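Local structure of AxyAgu115A (Amphibacillus xylanus NBRC 15112, 6NPS) at residues 358-363 against 396-401; 380-385 against 392-397; 432-437 against 867-872. The protein probably acts as a family GH115 alpha-glucuronidase, hydrolysing glucuronic acid side groups from glucuronoxylan-type hemicellulose. The protein carries 3 engineered substitutions. All blocks are in the same frame, centred on the assembly; numbering follows the deposited sequence.

Overall arrangement
All three contacts lie on or beside the parallel barrel, and the residues that touch in them are largely buried. Contacts 1 and 2 are neighbours, the centres of the two contacts about 8 Å apart: helix 356-361 and strand 379-383 each pack against the same long loop that leads to strand 405-410. A sulfur and two aromatic rings carry contact 1, whose outer end reaches the surface; leucine and proline, with one water, carry contact 2. Contact 3, the nearest to the centre of the chain, joins helix 428-440 to the C-terminal domain and is wetter and more polar. A backbone hydrogen bond, 3.0 Å between Leu393 N and Val872 O, links contacts 2 and 3.

Contact 1 of 3, residues 358-363 against 396-401; sequences PFFYGD and EDMRKH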
loop_
_atom_site.group_PDB
_atom_site.type_symbol
_atom_site.label_atom_id
_atom_site.label_comp_id
_atom_site.label_asym_id
_atom_site.label_seq_id
_atom_site.Cartn_x
_atom_site.Cartn_y
_atom_site.Cartn_z
ATOM N N PRO A 358 -3.630 0.329 -40.275
ATOM C CA PRO A 358 -4.651 1.324 -40.667
ATOM C C PRO A 358 -4.354 2.031 -41.991
ATOM O O PRO A 358 -5.288 2.459 -42.678
ATOM C CB PRO A 358 -4.652 2.307 -39.485
ATOM C CG PRO A 358 -4.225 1.475 -38.309
ATOM C CD PRO A 358 -3.205 0.512 -38.866
ATOM N N PHE A 359 -3.083 2.178 -42.369
ATOM C CA PHE A 359 -2.774 2.851 -43.630
ATOM C C PHE A 359 -3.162 1.978 -44.812
ATOM O O PHE A 359 -3.543 2.494 -45.872
ATOM C CB PHE A 359 -1.286 3.210 -43.702
ATOM C CG PHE A 359 -0.814 4.156 -42.610
ATOM C CD1 PHE A 359 -1.715 4.910 -41.867
ATOM C CD2 PHE A 359 0.542 4.303 -42.349
ATOM C CE1 PHE A 359 -1.272 5.782 -40.877
ATOM C CE2 PHE A 359 0.989 5.174 -41.362
ATOM C CZ PHE A 359 0.080 5.911 -40.623
ATOM N N PHE A 360 -3.106 0.656 -44.628
ATOM C CA PHE A 360 -3.352 -0.269 -45.732
ATOM C C PHE A 360 -4.830 -0.278 -46.119
ATOM O O PHE A 360 -5.181 -0.098 -47.296
ATOM C CB PHE A 360 -2.859 -1.671 -45.335
ATOM C CG PHE A 360 -3.137 -2.745 -46.369
ATOM C CD1 PHE A 360 -2.558 -2.686 -47.631
ATOM C CD2 PHE A 360 -3.978 -3.810 -46.070
ATOM C CE1 PHE A 360 -2.810 -3.678 -48.575
ATOM C CE2 PHE A 360 -4.239 -4.800 -47.003
ATOM C CZ PHE A 360 -3.657 -4.739 -48.256
ATOM N N TYR A 361 -5.712 -0.439 -45.130
ATOM C CA TYR A 361 -7.140 -0.596 -45.404
ATOM C C TYR A 361 -7.820 0.742 -45.716
ATOM O O TYR A 361 -8.502 0.872 -46.741
ATOM C CB TYR A 361 -7.802 -1.288 -44.219
ATOM C CG TYR A 361 -7.294 -2.696 -43.963
ATOM C CD1 TYR A 361 -7.469 -3.708 -44.907
ATOM C CD2 TYR A 361 -6.676 -3.028 -42.755
ATOM C CE1 TYR A 361 -7.024 -4.996 -44.672
ATOM C CE2 TYR A 361 -6.229 -4.326 -42.503
ATOM C CZ TYR A 361 -6.409 -5.304 -43.469
ATOM O OH TYR A 361 -5.956 -6.584 -43.212
ATOM N N GLY A 362 -7.630 1.751 -44.853
ATOM C CA GLY A 362 -8.264 3.057 -45.001
ATOM C C GLY A 362 -9.516 3.229 -44.157
ATOM O O GLY A 362 -9.579 2.708 -43.038
ATOM N N ASP A 363 -10.447 3.983 -44.657
ATOM C CA ASP A 363 -11.682 4.237 -43.976
ATOM C C ASP A 363 -12.719 4.660 -44.971
ATOM O O ASP A 363 -12.449 4.779 -46.151
ATOM C CB ASP A 363 -11.533 5.239 -42.837
ATOM C CG ASP A 363 -11.349 6.676 -43.307
ATOM O OD1 ASP A 363 -11.006 7.483 -42.440
ATOM O OD2 ASP A 363 -11.528 7.017 -44.497
ATOM N N GLU A 396 -11.303 -13.433 -47.693
ATOM C CA GLU A 396 -11.324 -14.318 -48.851
ATOM C C GLU A 396 -10.964 -13.545 -50.111
ATOM O O GLU A 396 -10.222 -14.041 -50.957
ATOM C CB GLU A 396 -12.701 -14.966 -49.006
ATOM C CG GLU A 396 -12.909 -16.197 -48.138
ATOM C CD GLU A 396 -14.349 -16.669 -48.132
ATOM O OE1 GLU A 396 -15.254 -15.822 -48.285
ATOM O OE2 GLU A 396 -14.577 -17.887 -47.975
ATOM N N ASP A 397 -11.487 -12.329 -50.239
ATOM C CA ASP A 397 -11.153 -11.502 -51.398
ATOM C C ASP A 397 -9.667 -11.143 -51.408
ATOM O O ASP A 397 -9.011 -11.233 -52.450
ATOM C CB ASP A 397 -12.015 -10.246 -51.431
ATOM C CG ASP A 397 -11.749 -9.395 -52.661
ATOM O OD1 ASP A 397 -11.536 -9.965 -53.758
ATOM O OD2 ASP A 397 -11.738 -8.150 -52.534
ATOM N N MET A 398 -9.106 -10.790 -50.240
ATOM C CA MET A 398 -7.678 -10.499 -50.142
ATOM C C MET A 398 -6.810 -11.701 -50.489
ATOM O O MET A 398 -5.659 -11.529 -50.904
ATOM C CB MET A 398 -7.339 -10.015 -48.735
ATOM C CG MET A 398 -7.759 -8.584 -48.516
ATOM S SD MET A 398 -7.635 -8.216 -46.789
ATOM C CE MET A 398 -5.914 -8.531 -46.485
ATOM N N ARG A 399 -7.313 -12.923 -50.301
ATOM C CA ARG A 399 -6.454 -14.065 -50.569
ATOM C C ARG A 399 -6.208 -14.264 -52.052
ATOM O O ARG A 399 -5.365 -15.085 -52.421
ATOM C CB ARG A 399 -7.058 -15.329 -49.941
ATOM C CG ARG A 399 -7.039 -15.245 -48.396
ATOM C CD ARG A 399 -7.900 -16.339 -47.773
ATOM N NE ARG A 399 -7.266 -17.639 -47.893
ATOM C CZ ARG A 399 -7.532 -18.677 -47.097
ATOM N NH1 ARG A 399 -8.440 -18.574 -46.131
ATOM N NH2 ARG A 399 -6.886 -19.820 -47.277
ATOM N N LYS A 400 -6.901 -13.513 -52.900
ATOM C CA LYS A 400 -6.617 -13.493 -54.329
ATOM C C LYS A 400 -5.323 -12.749 -54.669
ATOM O O LYS A 400 -4.887 -12.791 -55.827
ATOM C CB LYS A 400 -7.797 -12.854 -55.055
ATOM C CG LYS A 400 -8.935 -13.816 -55.374
ATOM C CD LYS A 400 -9.456 -13.563 -56.810
ATOM C CE LYS A 400 -9.738 -14.853 -57.612
ATOM N NZ LYS A 400 -8.504 -15.535 -58.134
ATOM N N HIS A 401 -4.707 -12.072 -53.703
ATOM C CA HIS A 401 -3.612 -11.147 -53.996
ATOM C C HIS A 401 -2.396 -11.911 -54.481
ATOM O O HIS A 401 -1.864 -12.784 -53.786
ATOM C CB HIS A 401 -3.266 -10.325 -52.757
ATOM C CG HIS A 401 -2.032 -9.485 -52.907
ATOM N ND1 HIS A 401 -1.992 -8.348 -53.693
ATOM C CD2 HIS A 401 -0.795 -9.615 -52.374
ATOM C CE1 HIS A 401 -0.785 -7.811 -53.630
ATOM N NE2 HIS A 401 -0.039 -8.563 -52.842
#
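Met398 reaches from the loop segment 396-401 to the last turn of helix 356-361, where its thioether end meets the rims of Tyr361 and Phe360. The backbones stay well apart, 11.0 Å between the CA atoms of Tyr361 and Met398, and the methionine and the two rings each reach part of the way. Its sulfur lies beside the tyrosine, not above it: Met398 SD is 5.3 Å from the centroid of the Tyr361 ring and 85° off the ring normal, a Met-aromatic contact made at the edge, with SD 3.9 Å from Tyr361 CE1. A bend at the end of the methionine (chi3 59°) carries its methyl group toward both aromatic residues. Met398 CE thus sits 3.8 Å from Tyr361 OH and 4.1 Å from Phe360 CE2, near the plane of the phenylalanine ring. The two rings also meet each other, since Phe360 brings its CD2 edge over one face of Tyr361, 3.5 Å above the plane and toward the rim. Tyr361 OH, beside this apolar methyl, is hydrogen-bonded to Thr392 OG1, which helps to fix the ring in its place. Phe360 continues inward onto Leu380 of strand 379-383, so this is the closely packed side. The other side is loose: Glu396 and Lys400 lie at the surface and do not touch the helix, and Arg399 runs past Pro394 toward a bound glycerol. The helix ends at Tyr361, and Gly362, with positive phi, takes the chain out of helical geometry. The whole forms part of the outer layer of a TIM barrel, in which a short helix after strand 348-351 covers the next parallel strand in a beta-alpha-beta crossover, and the loop beyond that strand folds back against the helix.

Contact 2 of 3, residues 380-385 against 392-397; sequences LMLCDD and TLPTED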
loop_
_atom_site.group_PDB
_atom_site.type_symbol
_atom_site.label_atom_id
_atom_site.label_comp_id
_atom_site.label_asym_id
_atom_site.label_seq_id
_atom_site.Cartn_x
_atom_site.Cartn_y
_atom_site.Cartn_z
ATOM N N LEU A 380 2.686 -8.961 -48.714
ATOM C CA LEU A 380 2.077 -8.045 -47.750
ATOM C C LEU A 380 2.268 -8.667 -46.386
ATOM O O LEU A 380 1.629 -9.677 -46.050
ATOM C CB LEU A 380 0.608 -7.790 -48.081
ATOM C CG LEU A 380 0.370 -7.109 -49.442
ATOM C CD1 LEU A 380 -1.096 -7.034 -49.841
ATOM C CD2 LEU A 380 0.933 -5.694 -49.416
ATOM N N MET A 381 3.187 -8.111 -45.609
ATOM C CA MET A 381 3.569 -8.757 -44.364
ATOM C C MET A 381 2.692 -8.214 -43.242
ATOM O O MET A 381 2.791 -7.029 -42.892
ATOM C CB MET A 381 5.044 -8.550 -44.040
ATOM C CG MET A 381 5.421 -9.407 -42.814
ATOM S SD MET A 381 7.103 -9.145 -42.274
ATOM C CE MET A 381 7.041 -7.416 -41.875
ATOM N N LEU A 382 1.804 -9.069 -42.717
ATOM C CA LEU A 382 1.005 -8.750 -41.543
ATOM C C LEU A 382 1.862 -8.952 -40.296
ATOM O O LEU A 382 2.923 -9.589 -40.333
ATOM C CB LEU A 382 -0.257 -9.637 -41.480
ATOM C CG LEU A 382 -1.158 -9.475 -42.724
ATOM C CD1 LEU A 382 -2.141 -10.612 -42.911
ATOM C CD2 LEU A 382 -1.891 -8.158 -42.682
ATOM N N CYS A 383 1.397 -8.418 -39.174
ATOM C CA CYS A 383 2.207 -8.467 -37.967
ATOM C C CYS A 383 1.297 -8.836 -36.815
ATOM O O CYS A 383 0.099 -8.515 -36.842
ATOM C CB CYS A 383 2.898 -7.117 -37.711
ATOM S SG CYS A 383 3.827 -6.546 -39.223
ATOM N N ASP A 384 1.857 -9.531 -35.820
ATOM C CA ASP A 384 1.142 -9.699 -34.556
ATOM C C ASP A 384 1.163 -8.379 -33.776
ATOM O O ASP A 384 1.632 -7.343 -34.255
ATOM C CB ASP A 384 1.734 -10.848 -33.737
ATOM C CG ASP A 384 3.093 -10.504 -33.085
ATOM O OD1 ASP A 384 3.708 -9.444 -33.375
ATOM O OD2 ASP A 384 3.555 -11.336 -32.246
ATOM N N ASP A 385 0.623 -8.403 -32.554
ATOM C CA ASP A 385 0.505 -7.193 -31.771
ATOM C C ASP A 385 1.734 -6.954 -30.890
ATOM O O ASP A 385 1.643 -6.191 -29.925
ATOM C CB ASP A 385 -0.764 -7.243 -30.917
ATOM C CG ASP A 385 -0.746 -8.376 -29.874
ATOM O OD1 ASP A 385 0.201 -9.207 -29.811
ATOM O OD2 ASP A 385 -1.709 -8.435 -29.082
ATOM N N THR A 392 -5.206 -8.349 -37.770
ATOM C CA THR A 392 -6.099 -8.731 -38.857
ATOM C C THR A 392 -5.393 -9.680 -39.813
ATOM O O THR A 392 -4.159 -9.787 -39.840
ATOM C CB THR A 392 -6.608 -7.531 -39.629
ATOM O OG1 THR A 392 -5.509 -6.918 -40.306
ATOM C CG2 THR A 392 -7.275 -6.554 -38.677
ATOM N N LEU A 393 -6.200 -10.392 -40.588
ATOM C CA LEU A 393 -5.746 -11.474 -41.442
ATOM C C LEU A 393 -6.489 -11.347 -42.766
ATOM O O LEU A 393 -7.530 -10.679 -42.838
ATOM C CB LEU A 393 -6.031 -12.827 -40.764
ATOM C CG LEU A 393 -5.236 -13.137 -39.474
ATOM C CD1 LEU A 393 -5.760 -14.444 -38.852
ATOM C CD2 LEU A 393 -3.685 -13.211 -39.705
ATOM N N PRO A 394 -6.005 -11.997 -43.823
ATOM C CA PRO A 394 -6.654 -11.828 -45.133
ATOM C C PRO A 394 -8.105 -12.319 -45.148
ATOM O O PRO A 394 -8.417 -13.417 -44.676
ATOM C CB PRO A 394 -5.771 -12.658 -46.071
ATOM C CG PRO A 394 -4.432 -12.724 -45.378
ATOM C CD PRO A 394 -4.787 -12.820 -43.918
ATOM N N THR A 395 -8.999 -11.478 -45.672
ATOM C CA THR A 395 -10.321 -11.927 -46.073
ATOM C C THR A 395 -10.194 -12.797 -47.326
ATOM O O THR A 395 -9.148 -12.844 -47.991
ATOM C CB THR A 395 -11.225 -10.744 -46.402
ATOM O OG1 THR A 395 -10.696 -10.052 -47.549
ATOM C CG2 THR A 395 -11.282 -9.769 -45.256
ATOM N N GLU A 396 -11.303 -13.433 -47.693
ATOM C CA GLU A 396 -11.324 -14.318 -48.851
ATOM C C GLU A 396 -10.964 -13.545 -50.111
ATOM O O GLU A 396 -10.222 -14.041 -50.957
ATOM C CB GLU A 396 -12.701 -14.966 -49.006
ATOM C CG GLU A 396 -12.909 -16.197 -48.138
ATOM C CD GLU A 396 -14.349 -16.669 -48.132
ATOM O OE1 GLU A 396 -15.254 -15.822 -48.285
ATOM O OE2 GLU A 396 -14.577 -17.887 -47.975
ATOM N N ASP A 397 -11.487 -12.329 -50.239
ATOM C CA ASP A 397 -11.153 -11.502 -51.398
ATOM C C ASP A 397 -9.667 -11.143 -51.408
ATOM O O ASP A 397 -9.011 -11.233 -52.450
ATOM C CB ASP A 397 -12.015 -10.246 -51.431
ATOM C CG ASP A 397 -11.749 -9.395 -52.661
ATOM O OD1 ASP A 397 -11.536 -9.965 -53.758
ATOM O OD2 ASP A 397 -11.738 -8.150 -52.534
HETATM O O HOH W 1 -1.980 -10.146 -37.999
#
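Leu382 points its branched end against the extended run Thr392-Leu393-Pro394 of the loop, and one methyl does most of the touching. Leu382 CD1 lies 3.6 Å from Pro394 CD, the leucine branch and the proline ring crossing obliquely. The same methyl rests 3.8 Å from Thr392 O and 4.0 Å from Leu393 CA, so it covers backbone as much as side chain. Leu393 starts out turned from the strand, yet the end of its side chain comes back until its CD2 is 4.4 Å from Leu382 CD1. With CG set opposite the carbonyl carbon (chi1 -59°), Leu382 directs both methyls at the loop; its other methyl, CD2, is 4.0 Å from Thr392 O. Leu382 stands near the C-terminal end of strand 379-383, the sixth of the eight parallel strands of the TIM barrel, and also packs on Met407 of the neighbouring strand. Cut back to alanine, the residue would lose both methyls, which is likely to open a gap against Pro394 CD and Leu393 and leave this part of the loop less firmly seated on the strand. Just beyond the leucine the contact turns polar: a water donates to Cys383 O and to Thr392 O, at 2.9 Å from each, tying the strand end to the loop. Thr392 OG1 is hydrogen-bonded to Glu357 of helix 356-361.

Contact 3 of 3, residues 432-437 against 867-872; sequences WEQMTM and QPSNPV
Gln434 and Met437, one turn apart on helix 428-440, lie opposite an irregular loop at Ser869 and Val872, with CA separations of 9.1 Å for Gln434 and Ser869 and 10.1 Å for Met437 and Val872. The loop opens with an inverse gamma turn centred on Pro868, closed by Ser869 N to Gln867 O. The helix belongs to the TIM barrel, joining strands 405-410 and 446-450, and the loop to the C-terminal domain, so the contact is an interdomain one. Between them the chemistry is mostly water-mediated. The Gln434 amide comes within 4.0 Å of Ser869 OG through NE2, its plane turned 46° from that of Gln867, whose OE1 is hydrogen-bonded to Lys430. A water bridges Glu433 OE2 to Ser869 OG, 3.0 Å from the serine, although its very short approach to the carboxylate makes its position doubtful. Glu433 forms a salt bridge to Lys831. Asn870 N donates to a second water, which is only weakly bonded to Gln434 OE1; that oxygen accepts from Leu390 N. At the far end the contact is apolar: the extended Met437, with CG opposite its backbone N (chi1 -169°), crosses Val872 at about a right angle and places CE 3.7 Å from Val872 CG1.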
loop_
_atom_site.group_PDB
_atom_site.type_symbol
_atom_site.label_atom_id
_atom_site.label_comp_id
_atom_site.label_asym_id
_atom_site.label_seq_id
_atom_site.Cartn_x
_atom_site.Cartn_y
_atom_site.Cartn_z
ATOM N N TRP A 432 1.399 -22.593 -31.778
ATOM C CA TRP A 432 0.707 -23.440 -32.744
ATOM C C TRP A 432 -0.647 -22.841 -33.103
ATOM O O TRP A 432 -1.003 -22.747 -34.283
ATOM C CB TRP A 432 0.552 -24.870 -32.201
ATOM C CG TRP A 432 -0.213 -25.772 -33.106
ATOM C CD1 TRP A 432 0.312 -26.614 -34.042
ATOM C CD2 TRP A 432 -1.637 -25.909 -33.196
ATOM N NE1 TRP A 432 -0.685 -27.267 -34.699
ATOM C CE2 TRP A 432 -1.895 -26.868 -34.191
ATOM C CE3 TRP A 432 -2.715 -25.329 -32.521
ATOM C CZ2 TRP A 432 -3.189 -27.249 -34.546
ATOM C CZ3 TRP A 432 -4.005 -25.713 -32.878
ATOM C CH2 TRP A 432 -4.226 -26.668 -33.866
ATOM N N GLU A 433 -1.413 -22.406 -32.092
ATOM C CA GLU A 433 -2.757 -21.906 -32.360
ATOM C C GLU A 433 -2.716 -20.643 -33.221
ATOM O O GLU A 433 -3.527 -20.469 -34.130
ATOM C CB GLU A 433 -3.483 -21.630 -31.039
ATOM C CG GLU A 433 -4.942 -21.226 -31.194
ATOM C CD GLU A 433 -5.137 -19.716 -31.023
ATOM O OE1 GLU A 433 -4.245 -19.069 -30.418
ATOM O OE2 GLU A 433 -6.175 -19.182 -31.480
ATOM N N GLN A 434 -1.828 -19.723 -32.899
ATOM C CA GLN A 434 -1.781 -18.477 -33.661
ATOM C C GLN A 434 -1.223 -18.713 -35.066
ATOM O O GLN A 434 -1.782 -18.231 -36.064
ATOM C CB GLN A 434 -0.937 -17.446 -32.905
ATOM C CG GLN A 434 -1.522 -16.999 -31.580
ATOM C CD GLN A 434 -2.794 -16.207 -31.774
ATOM O OE1 GLN A 434 -2.792 -15.159 -32.390
ATOM N NE2 GLN A 434 -3.901 -16.723 -31.254
ATOM N N MET A 435 -0.080 -19.400 -35.168
ATOM C CA MET A 435 0.537 -19.531 -36.491
ATOM C C MET A 435 -0.234 -20.478 -37.395
ATOM O O MET A 435 -0.256 -20.256 -38.606
ATOM C CB MET A 435 2.000 -19.981 -36.378
ATOM C CG MET A 435 2.969 -18.883 -35.833
ATOM S SD MET A 435 2.765 -17.228 -36.520
ATOM C CE MET A 435 3.273 -17.497 -38.270
ATOM N N THR A 436 -0.931 -21.509 -36.857
ATOM C CA THR A 436 -1.776 -22.274 -37.769
ATOM C C THR A 436 -2.982 -21.474 -38.223
ATOM O O THR A 436 -3.450 -21.663 -39.350
ATOM C CB THR A 436 -2.255 -23.603 -37.163
ATOM O OG1 THR A 436 -3.003 -23.359 -35.951
ATOM C CG2 THR A 436 -1.052 -24.494 -36.871
ATOM N N MET A 437 -3.516 -20.599 -37.369
ATOM C CA MET A 437 -4.602 -19.743 -37.827
ATOM C C MET A 437 -4.148 -18.820 -38.963
ATOM O O MET A 437 -4.896 -18.584 -39.926
ATOM C CB MET A 437 -5.128 -18.926 -36.664
ATOM C CG MET A 437 -6.400 -18.225 -36.996
ATOM S SD MET A 437 -7.038 -17.442 -35.525
ATOM C CE MET A 437 -8.549 -16.728 -36.134
ATOM N N GLN A 867 -8.799 -16.212 -24.183
ATOM C CA GLN A 867 -7.505 -15.802 -24.693
ATOM C C GLN A 867 -7.633 -14.408 -25.307
ATOM O O GLN A 867 -8.640 -14.121 -25.971
ATOM C CB GLN A 867 -6.990 -16.803 -25.727
ATOM C CG GLN A 867 -5.491 -16.950 -25.672
ATOM C CD GLN A 867 -4.772 -15.957 -26.564
ATOM O OE1 GLN A 867 -3.672 -15.511 -26.244
ATOM N NE2 GLN A 867 -5.386 -15.620 -27.700
ATOM N N PRO A 868 -6.641 -13.506 -25.095
ATOM C CA PRO A 868 -6.773 -12.116 -25.625
ATOM C C PRO A 868 -6.416 -12.003 -27.106
ATOM O O PRO A 868 -5.405 -11.432 -27.520
ATOM C CB PRO A 868 -5.803 -11.323 -24.736
ATOM C CG PRO A 868 -4.732 -12.287 -24.387
ATOM C CD PRO A 868 -5.450 -13.654 -24.234
ATOM N N SER A 869 -7.271 -12.563 -27.937
ATOM C CA SER A 869 -7.150 -12.475 -29.383
ATOM C C SER A 869 -7.652 -11.132 -29.899
ATOM O O SER A 869 -8.507 -10.479 -29.291
ATOM C CB SER A 869 -7.947 -13.604 -30.033
ATOM O OG SER A 869 -7.160 -14.770 -30.027
ATOM N N ASN A 870 -7.144 -10.747 -31.066
ATOM C CA ASN A 870 -7.592 -9.526 -31.695
ATOM C C ASN A 870 -8.539 -9.846 -32.843
ATOM O O ASN A 870 -8.427 -10.914 -33.449
ATOM C CB ASN A 870 -6.372 -8.750 -32.206
ATOM C CG ASN A 870 -5.427 -8.405 -31.091
ATOM O OD1 ASN A 870 -5.839 -7.757 -30.130
ATOM N ND2 ASN A 870 -4.166 -8.837 -31.183
ATOM N N PRO A 871 -9.491 -8.964 -33.170
ATOM C CA PRO A 871 -10.382 -9.235 -34.304
ATOM C C PRO A 871 -9.588 -9.499 -35.577
ATOM O O PRO A 871 -8.564 -8.853 -35.844
ATOM C CB PRO A 871 -11.208 -7.943 -34.438
ATOM C CG PRO A 871 -11.048 -7.212 -33.148
ATOM C CD PRO A 871 -9.726 -7.628 -32.581
ATOM N N VAL A 872 -10.096 -10.437 -36.395
ATOM C CA VAL A 872 -9.397 -10.821 -37.633
ATOM C C VAL A 872 -9.746 -9.946 -38.826
ATOM O O VAL A 872 -9.101 -10.074 -39.886
ATOM C CB VAL A 872 -9.681 -12.288 -38.031
ATOM C CG1 VAL A 872 -9.273 -13.193 -36.922
ATOM C CG2 VAL A 872 -11.183 -12.480 -38.384
HETATM O O HOH W 2 -7.230 -17.003 -31.976
HETATM O O HOH W 3 -5.175 -12.637 -32.190
#